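Local coordinates for protein putative N-acetylneuraminate lyase ([Ruminococcus] gnavus ATCC 29149, PDB 6RB7) that belongs to the dihydrodipicolinate synthetase family, whose members fold as (beta/alpha)8 barrels, and is found here as an assembly of four chains, at residues P224-M229 with I276-C281; P248-K253 with C329-K334. All blocks are in the same frame, centred on the assembly; numbering follows the deposited sequence.

Contact 1: residues P224-M229 with I276-C281; sequences PDEQFM and IIYKMC
Glu226 meets Ile277 and Tyr278 where the turn after the seventh strand of a (beta/alpha)8 barrel reaches helix 263-281 of the C-terminal helical region. The contact illustrates how one acidic side chain can pack by its carbons and still direct its oxygens elsewhere. Glu226 sits in a short 3-10 segment, and no hydrogen bond joins 224-229 to 276-281; these two segments meet by van der Waals contact, while Asn274 and Gln270, earlier on the same helix, hydrogen-bond to the backbone O atoms of Glu226 and Asp225 respectively. A bend at chi2 (89°) turns the outer part of the Glu226 chain aside. Its CG comes 4.0 Å from Ile277 CD1, while the carboxylate carries on past this methyl toward the other branch of the isoleucine. Tyr278 meets the same side chain obliquely, its CE1 4.1 Å from Glu226 CG. The carboxylate plane is tilted by 23° from the phenol ring.

The polar ends find their partners outside the contact. Tyr278 OH is hydrogen-bonded to Gln208 of the second subunit, so the tyrosine ties this corner to the subunit interface. Glu226 OE2 and Asp225 N both bind a TRS molecule, probably from the crystallisation liquor, while Asp225 OD2 pairs with Thr243. Ile277 CD1 also touches Asp225 CB at 4.0 Å, and on its other branch CG2 lies 3.5 Å from Glu226 OE2.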
ATOM      1  N   PRO A 224      -3.700 -19.226   2.760  1.00 12.60           N
ATOM      2  CA  PRO A 224      -2.338 -19.033   3.308  1.00 11.67           C
ATOM      3  C   PRO A 224      -1.928 -20.237   4.162  1.00 10.53           C
ATOM      4  O   PRO A 224      -2.453 -20.430   5.282  1.00 10.61           O
ATOM      5  CB  PRO A 224      -2.437 -17.760   4.152  1.00 14.32           C
ATOM      6  CG  PRO A 224      -3.674 -17.061   3.599  1.00 12.54           C
ATOM      7  CD  PRO A 224      -4.615 -18.229   3.312  1.00 12.87           C
ATOM      8  N   ASP A 225      -1.021 -21.071   3.640  1.00 10.38           N
ATOM      9  CA  ASP A 225      -0.713 -22.362   4.305  1.00 10.57           C
ATOM     10  C   ASP A 225      -0.183 -22.111   5.732  1.00  9.94           C
ATOM     11  O   ASP A 225      -0.420 -22.950   6.634  1.00 10.47           O
ATOM     12  CB  ASP A 225       0.330 -23.115   3.497  1.00 11.13           C
ATOM     13  CG  ASP A 225      -0.043 -23.385   2.035  1.00 16.86           C
ATOM     14  OD1 ASP A 225      -1.114 -22.929   1.590  1.00 15.53           O
ATOM     15  OD2 ASP A 225       0.725 -24.119   1.373  1.00 14.73           O
ATOM     16  N   GLU A 226       0.568 -21.029   5.913  1.00 10.68           N
ATOM     17  CA  GLU A 226       1.198 -20.662   7.198  1.00 10.73           C
ATOM     18  C   GLU A 226       0.144 -20.352   8.264  1.00 10.53           C
ATOM     19  O   GLU A 226       0.474 -20.289   9.441  1.00 11.57           O
ATOM     20  CB  GLU A 226       2.059 -19.411   6.989  1.00 14.42           C
ATOM     21  CG  GLU A 226       3.210 -19.598   5.999  1.00 17.64           C
ATOM     22  CD  GLU A 226       2.885 -19.318   4.524  1.00 15.21           C
ATOM     23  OE1 GLU A 226       1.681 -19.267   4.107  1.00 13.83           O
ATOM     24  OE2 GLU A 226       3.860 -19.079   3.747  1.00 18.70           O
ATOM     25  N   GLN A 227      -1.088 -20.153   7.865  1.00 10.16           N
ATOM     26  CA  GLN A 227      -2.215 -19.813   8.785  1.00 10.73           C
ATOM     27  C   GLN A 227      -3.296 -20.922   8.776  1.00 11.53           C
ATOM     28  O   GLN A 227      -4.398 -20.682   9.275  1.00 11.94           O
ATOM     29  CB  GLN A 227      -2.796 -18.468   8.360  1.00 10.44           C
ATOM     30  CG  GLN A 227      -1.778 -17.347   8.373  1.00  9.77           C
ATOM     31  CD  GLN A 227      -2.339 -15.959   8.097  1.00 10.88           C
ATOM     32  OE1 GLN A 227      -1.721 -14.987   8.544  1.00 10.71           O
ATOM     33  NE2 GLN A 227      -3.490 -15.832   7.389  1.00 10.55           N
ATOM     34  N   PHE A 228      -2.988 -22.100   8.239  1.00 11.23           N
ATOM     35  CA  PHE A 228      -3.948 -23.215   8.058  1.00 11.16           C
ATOM     36  C   PHE A 228      -4.853 -23.378   9.286  1.00 11.68           C
ATOM     37  O   PHE A 228      -6.099 -23.292   9.142  1.00 10.43           O
ATOM     38  CB  PHE A 228      -3.166 -24.484   7.725  1.00 10.91           C
ATOM     39  CG  PHE A 228      -3.974 -25.701   7.387  1.00 10.86           C
ATOM     40  CD1 PHE A 228      -4.672 -26.391   8.361  1.00 11.12           C
ATOM     41  CD2 PHE A 228      -4.018 -26.186   6.080  1.00 10.18           C
ATOM     42  CE1 PHE A 228      -5.384 -27.544   8.043  1.00 13.45           C
ATOM     43  CE2 PHE A 228      -4.685 -27.354   5.785  1.00 12.08           C
ATOM     44  CZ  PHE A 228      -5.405 -28.012   6.749  1.00 12.14           C
ATOM     45  N   MET A 229      -4.270 -23.558  10.468  1.00 12.37           N
ATOM     46  CA  MET A 229      -5.090 -23.912  11.640  1.00 10.91           C
ATOM     47  C   MET A 229      -5.988 -22.744  12.036  1.00 11.08           C
ATOM     48  O   MET A 229      -7.136 -22.981  12.496  1.00 12.75           O
ATOM     49  CB  MET A 229      -4.244 -24.379  12.817  1.00 13.00           C
ATOM     50  CG  MET A 229      -3.385 -23.346  13.412  1.00 11.91           C
ATOM     51  SD  MET A 229      -2.328 -24.098  14.715  1.00 15.60           S
ATOM     52  CE  MET A 229      -3.530 -24.568  15.942  1.00 16.96           C
ATOM     53  N   ILE A 276       9.441 -25.349   7.683  1.00 11.82           N
ATOM     54  CA  ILE A 276       9.787 -25.933   6.368  1.00 14.18           C
ATOM     55  C   ILE A 276       9.511 -24.899   5.280  1.00 13.51           C
ATOM     56  O   ILE A 276      10.332 -24.720   4.377  1.00 14.89           O
ATOM     57  CB  ILE A 276       9.045 -27.273   6.157  1.00 11.93           C
ATOM     58  CG1 ILE A 276       9.595 -28.326   7.113  1.00 14.69           C
ATOM     59  CG2 ILE A 276       9.085 -27.724   4.709  1.00 13.81           C
ATOM     60  CD1 ILE A 276       8.671 -29.448   7.395  1.00 13.78           C
ATOM     61  N   ILE A 277       8.342 -24.242   5.292  1.00 11.28           N
ATOM     62  CA  ILE A 277       8.036 -23.236   4.263  1.00 10.91           C
ATOM     63  C   ILE A 277       9.110 -22.154   4.267  1.00 12.89           C
ATOM     64  O   ILE A 277       9.586 -21.764   3.179  1.00 14.25           O
ATOM     65  CB  ILE A 277       6.630 -22.646   4.479  1.00 12.94           C
ATOM     66  CG1 ILE A 277       5.561 -23.732   4.306  1.00 12.29           C
ATOM     67  CG2 ILE A 277       6.413 -21.464   3.553  1.00 13.05           C
ATOM     68  CD1 ILE A 277       4.192 -23.279   4.691  1.00 13.12           C
ATOM     69  N   TYR A 278       9.486 -21.656   5.448  1.00 13.65           N
ATOM     70  CA  TYR A 278      10.462 -20.555   5.509  1.00 13.31           C
ATOM     71  C   TYR A 278      11.802 -21.050   4.937  1.00 12.41           C
ATOM     72  O   TYR A 278      12.446 -20.291   4.151  1.00 15.39           O
ATOM     73  CB  TYR A 278      10.593 -19.994   6.908  1.00 13.44           C
ATOM     74  CG  TYR A 278       9.281 -19.565   7.536  1.00 13.76           C
ATOM     75  CD1 TYR A 278       8.231 -19.069   6.774  1.00 14.75           C
ATOM     76  CD2 TYR A 278       9.067 -19.730   8.885  1.00 14.52           C
ATOM     77  CE1 TYR A 278       7.028 -18.731   7.357  1.00 14.41           C
ATOM     78  CE2 TYR A 278       7.877 -19.352   9.488  1.00 15.43           C
ATOM     79  CZ  TYR A 278       6.856 -18.861   8.727  1.00 13.88           C
ATOM     80  OH  TYR A 278       5.646 -18.544   9.277  1.00 15.53           O
ATOM     81  N   LYS A 279      12.165 -22.288   5.225  1.00 12.99           N
ATOM     82  CA  LYS A 279      13.412 -22.854   4.654  1.00 13.60           C
ATOM     83  C   LYS A 279      13.300 -22.936   3.120  1.00 14.87           C
ATOM     84  O   LYS A 279      14.225 -22.514   2.414  1.00 15.20           O
ATOM     85  CB  LYS A 279      13.681 -24.226   5.266  1.00 14.76           C
ATOM     86  CG  LYS A 279      14.964 -24.899   4.754  1.00 14.76           C
ATOM     87  CD  LYS A 279      16.213 -24.161   5.078  1.00 20.93           C
ATOM     88  CE  LYS A 279      16.463 -24.005   6.551  1.00 30.25           C
ATOM     89  NZ  LYS A 279      17.857 -23.518   6.767  1.00 30.70           N
ATOM     90  N   MET A 280      12.185 -23.410   2.590  1.00 12.85           N
ATOM     91  CA  MET A 280      12.061 -23.537   1.133  1.00 13.89           C
ATOM     92  C   MET A 280      12.106 -22.150   0.492  1.00 17.04           C
ATOM     93  O   MET A 280      12.598 -22.035  -0.615  1.00 20.59           O
ATOM     94  CB  MET A 280      10.763 -24.228   0.758  1.00 14.88           C
ATOM     95  CG  MET A 280      10.705 -25.646   1.289  1.00 15.55           C
ATOM     96  SD  MET A 280       9.387 -26.661   0.586  1.00 16.96           S
ATOM     97  CE  MET A 280       7.941 -25.741   1.152  1.00 16.48           C
ATOM     98  N   CYS A 281      11.587 -21.128   1.159  1.00 14.39           N
ATOM     99  CA  CYS A 281      11.529 -19.759   0.571  1.00 15.61           C
ATOM    100  C   CYS A 281      12.866 -19.041   0.703  1.00 15.58           C
ATOM    101  O   CYS A 281      13.005 -17.945   0.116  1.00 17.61           O
ATOM    102  CB  CYS A 281      10.422 -18.968   1.245  1.00 16.88           C
ATOM    103  SG  CYS A 281       8.773 -19.536   0.758  1.00 18.78           S
TER

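Contact 2: residues P248-K253 with C329-K334; sequences PELYLK and CDAKKK
Leu250 and Ala331 form the close-packed part of a helix pair in which the helix following the eighth barrel strand, 248-259, meets the C-terminal helix 317-335 of this (beta/alpha)8 protein. The two short segments run in roughly the same direction, their axes 9.9 Å apart at closest approach and inclined at 35°. The pair is a worked example of an interface with an apolar part and a charged, hydrated part.

Inside, the small Ala331 lets the leucine come near the opposing backbone: Leu250 CD1 lies 3.7 Å from Ala331 CB, and its second methyl, CD2, rests against the peptide group beyond, 3.9 Å from Lys332 N. The same CD2 also touches the aliphatic start of Lys332, whose chain runs across the leucine at about a right angle. Leu250 also packs on Cys273 of helix 263-281.

Outside, Glu249 and Lys332 meet more loosely. A bend at chi3 (-68°) turns the end of the lysine toward the glutamate, and its CD passes 3.8 Å from Glu249 CD. The charged ends form a salt bridge at 3.5 Å between Lys332 NZ and Glu249 OE2, its direct hydrogen bond weak at that length. Glu249 OE2 has a stronger partner in Lys70 of helix 57-70; OE2 is thus shared by two lysines, which would probably favour the charged form of the carboxylate. Two waters bridge the same pair of groups. One links NZ to OE2, weakly on the glutamate side; the other accepts from Lys332 NZ at 2.8 Å and donates to Glu249 OE1 at 2.7 Å.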
ATOM      1  N   PRO A 248       2.132 -33.727   2.215  1.00 12.22           N
ATOM      2  CA  PRO A 248       0.687 -33.799   2.378  1.00 12.99           C
ATOM      3  C   PRO A 248       0.259 -34.506   3.660  1.00 13.62           C
ATOM      4  O   PRO A 248      -0.755 -34.076   4.268  1.00 14.72           O
ATOM      5  CB  PRO A 248       0.204 -34.535   1.119  1.00 14.44           C
ATOM      6  CG  PRO A 248       1.422 -35.217   0.576  1.00 15.34           C
ATOM      7  CD  PRO A 248       2.621 -34.407   1.002  1.00 13.33           C
ATOM      8  N   GLU A 249       1.044 -35.483   4.115  1.00 13.13           N
ATOM      9  CA  GLU A 249       0.717 -36.213   5.359  1.00 14.84           C
ATOM     10  C   GLU A 249       0.688 -35.250   6.535  1.00 11.77           C
ATOM     11  O   GLU A 249      -0.127 -35.480   7.458  1.00 14.09           O
ATOM     12  CB  GLU A 249       1.723 -37.311   5.690  1.00 18.44           C
ATOM     13  CG  GLU A 249       1.850 -38.369   4.633  1.00 24.19           C
ATOM     14  CD  GLU A 249       2.969 -38.126   3.625  1.00 23.37           C
ATOM     15  OE1 GLU A 249       3.173 -36.940   3.148  1.00 18.86           O
ATOM     16  OE2 GLU A 249       3.675 -39.133   3.332  1.00 22.08           O
ATOM     17  N   LEU A 250       1.540 -34.220   6.544  1.00 13.28           N
ATOM     18  CA  LEU A 250       1.584 -33.291   7.702  1.00 13.75           C
ATOM     19  C   LEU A 250       0.299 -32.464   7.722  1.00 12.56           C
ATOM     20  O   LEU A 250      -0.286 -32.279   8.786  1.00 12.70           O
ATOM     21  CB  LEU A 250       2.814 -32.385   7.637  1.00 13.69           C
ATOM     22  CG  LEU A 250       4.158 -33.089   7.771  1.00 15.93           C
ATOM     23  CD1 LEU A 250       5.290 -32.093   7.717  1.00 15.15           C
ATOM     24  CD2 LEU A 250       4.202 -33.901   9.079  1.00 16.32           C
ATOM     25  N   TYR A 251      -0.150 -31.973   6.559  1.00 12.22           N
ATOM     26  CA  TYR A 251      -1.414 -31.192   6.543  1.00 10.14           C
ATOM     27  C   TYR A 251      -2.604 -32.111   6.857  1.00 10.54           C
ATOM     28  O   TYR A 251      -3.558 -31.625   7.481  1.00 12.92           O
ATOM     29  CB  TYR A 251      -1.545 -30.450   5.228  1.00 11.16           C
ATOM     30  CG  TYR A 251      -0.579 -29.301   5.083  1.00 12.62           C
ATOM     31  CD1 TYR A 251      -0.796 -28.116   5.770  1.00 13.39           C
ATOM     32  CD2 TYR A 251       0.584 -29.412   4.317  1.00 12.86           C
ATOM     33  CE1 TYR A 251       0.059 -27.041   5.650  1.00 14.18           C
ATOM     34  CE2 TYR A 251       1.464 -28.341   4.203  1.00 12.68           C
ATOM     35  CZ  TYR A 251       1.204 -27.158   4.875  1.00 13.63           C
ATOM     36  OH  TYR A 251       2.032 -26.077   4.703  1.00 13.13           O
ATOM     37  N   LEU A 252      -2.610 -33.373   6.388  1.00 11.50           N
ATOM     38  CA  LEU A 252      -3.710 -34.293   6.771  1.00 13.36           C
ATOM     39  C   LEU A 252      -3.741 -34.482   8.283  1.00 12.63           C
ATOM     40  O   LEU A 252      -4.838 -34.451   8.870  1.00 14.51           O
ATOM     41  CB  LEU A 252      -3.538 -35.617   6.020  1.00 12.90           C
ATOM     42  CG  LEU A 252      -3.885 -35.544   4.531  1.00 14.78           C
ATOM     43  CD1 LEU A 252      -3.344 -36.769   3.793  1.00 17.76           C
ATOM     44  CD2 LEU A 252      -5.396 -35.370   4.330  1.00 15.13           C
ATOM     45  N   LYS A 253      -2.577 -34.642   8.889  1.00 11.59           N
ATOM     46  CA  LYS A 253      -2.517 -34.850  10.354  1.00 12.47           C
ATOM     47  C   LYS A 253      -2.903 -33.566  11.091  1.00 12.39           C
ATOM     48  O   LYS A 253      -3.612 -33.647  12.090  1.00 14.67           O
ATOM     49  CB  LYS A 253      -1.135 -35.340  10.759  1.00 13.96           C
ATOM     50  CG  LYS A 253      -1.083 -35.776  12.223  1.00 14.68           C
ATOM     51  CD  LYS A 253      -1.859 -37.053  12.454  1.00 19.27           C
ATOM     52  CE  LYS A 253      -1.756 -37.498  13.899  1.00 26.22           C
ATOM     53  NZ  LYS A 253      -2.416 -38.822  14.093  1.00 25.96           N
ATOM     54  N   CYS A 329      10.944 -35.221   6.298  1.00 14.73           N
ATOM     55  CA  CYS A 329      11.056 -36.635   6.754  1.00 17.29           C
ATOM     56  C   CYS A 329      10.997 -36.683   8.293  1.00 15.42           C
ATOM     57  O   CYS A 329      10.274 -37.543   8.866  1.00 16.25           O
ATOM     58  CB  CYS A 329      12.374 -37.239   6.285  1.00 15.59           C
ATOM     59  SG  CYS A 329      12.402 -37.478   4.496  1.00 24.41           S
ATOM     60  N   ASP A 330      11.723 -35.784   8.956  1.00 15.71           N
ATOM     61  CA  ASP A 330      11.813 -35.799  10.434  1.00 15.13           C
ATOM     62  C   ASP A 330      10.465 -35.422  11.047  1.00 14.76           C
ATOM     63  O   ASP A 330      10.027 -36.056  12.021  1.00 15.33           O
ATOM     64  CB  ASP A 330      12.903 -34.847  10.904  1.00 18.99           C
ATOM     65  CG  ASP A 330      14.327 -35.322  10.570  1.00 20.07           C
ATOM     66  OD1 ASP A 330      14.503 -36.468  10.164  1.00 25.02           O
ATOM     67  OD2 ASP A 330      15.239 -34.520  10.733  1.00 25.59           O
ATOM     68  N   ALA A 331       9.747 -34.458  10.453  1.00 14.73           N
ATOM     69  CA  ALA A 331       8.411 -34.080  10.955  1.00 16.71           C
ATOM     70  C   ALA A 331       7.446 -35.254  10.835  1.00 13.92           C
ATOM     71  O   ALA A 331       6.616 -35.473  11.728  1.00 15.91           O
ATOM     72  CB  ALA A 331       7.923 -32.838  10.236  1.00 15.56           C
ATOM     73  N   LYS A 332       7.486 -35.970   9.731  1.00 14.00           N
ATOM     74  CA  LYS A 332       6.593 -37.133   9.542  1.00 14.85           C
ATOM     75  C   LYS A 332       6.887 -38.188  10.627  1.00 15.98           C
ATOM     76  O   LYS A 332       5.942 -38.758  11.201  1.00 18.99           O
ATOM     77  CB  LYS A 332       6.745 -37.636   8.120  1.00 16.98           C
ATOM     78  CG  LYS A 332       6.122 -36.708   7.086  1.00 18.66           C
ATOM     79  CD  LYS A 332       5.942 -37.380   5.797  1.00 19.28           C
ATOM     80  CE  LYS A 332       7.247 -37.698   5.131  1.00 25.24           C
ATOM     81  NZ  LYS A 332       7.010 -38.349   3.814  1.00 24.75           N
ATOM     82  N   LYS A 333       8.162 -38.421  10.947  1.00 16.91           N
ATOM     83  CA  LYS A 333       8.480 -39.374  12.042  1.00 18.45           C
ATOM     84  C   LYS A 333       8.012 -38.861  13.401  1.00 17.02           C
ATOM     85  O   LYS A 333       7.618 -39.656  14.290  1.00 19.63           O
ATOM     86  CB  LYS A 333       9.986 -39.659  12.003  1.00 20.02           C
ATOM     87  CG  LYS A 333      10.400 -40.456  10.781  1.00 25.23           C
ATOM     88  CD  LYS A 333      11.908 -40.472  10.563  1.00 29.53           C
ATOM     89  CE  LYS A 333      12.283 -41.398   9.424  1.00 46.11           C
ATOM     90  NZ  LYS A 333      13.742 -41.391   9.189  1.00 48.37           N
ATOM     91  N   LYS A 334       8.027 -37.552  13.628  1.00 15.52           N
ATOM     92  CA  LYS A 334       7.630 -36.959  14.900  1.00 17.00           C
ATOM     93  C   LYS A 334       6.116 -37.043  15.073  1.00 21.53           C
ATOM     94  O   LYS A 334       5.659 -37.219  16.237  1.00 21.76           O
ATOM     95  CB  LYS A 334       8.102 -35.496  14.964  1.00 19.41           C
ATOM     96  CG  LYS A 334       9.582 -35.351  15.153  1.00 19.85           C
ATOM     97  CD  LYS A 334      10.211 -33.985  14.814  1.00 23.40           C
ATOM     98  CE  LYS A 334      10.073 -32.883  15.792  1.00 38.92           C
ATOM     99  NZ  LYS A 334      10.975 -31.810  15.311  1.00 24.59           N
TER
HETATM  100  O   HOH W   1       5.691 -36.198   2.555  1.00 26.48           O
HETATM  101  O   HOH W   2       6.413 -40.975   3.223  1.00 47.14           O

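How the contacts relate
Both contacts lie where the late part of the barrel meets the C-terminal helices, and both are partly buried, each with two buried and two partly exposed touching residues; in contact 2 these separate into a buried Leu250-Ala331 pair and a partly exposed Glu249-Lys332 pair. The centre of contact 1 lies about 14 Å from the chain's centre, that of contact 2 about 19 Å, and contact 1 borders the second subunit. Their chemistry differs too: contact 1 has no polar bond across it, whereas contact 2 adds a hydrated salt bridge to its leucine-alanine packing. They join through Tyr251 of helix 248-259, whose OH lies 3.5 Å from Ile277 CD1 in contact 1, and whose ring packs against Phe228.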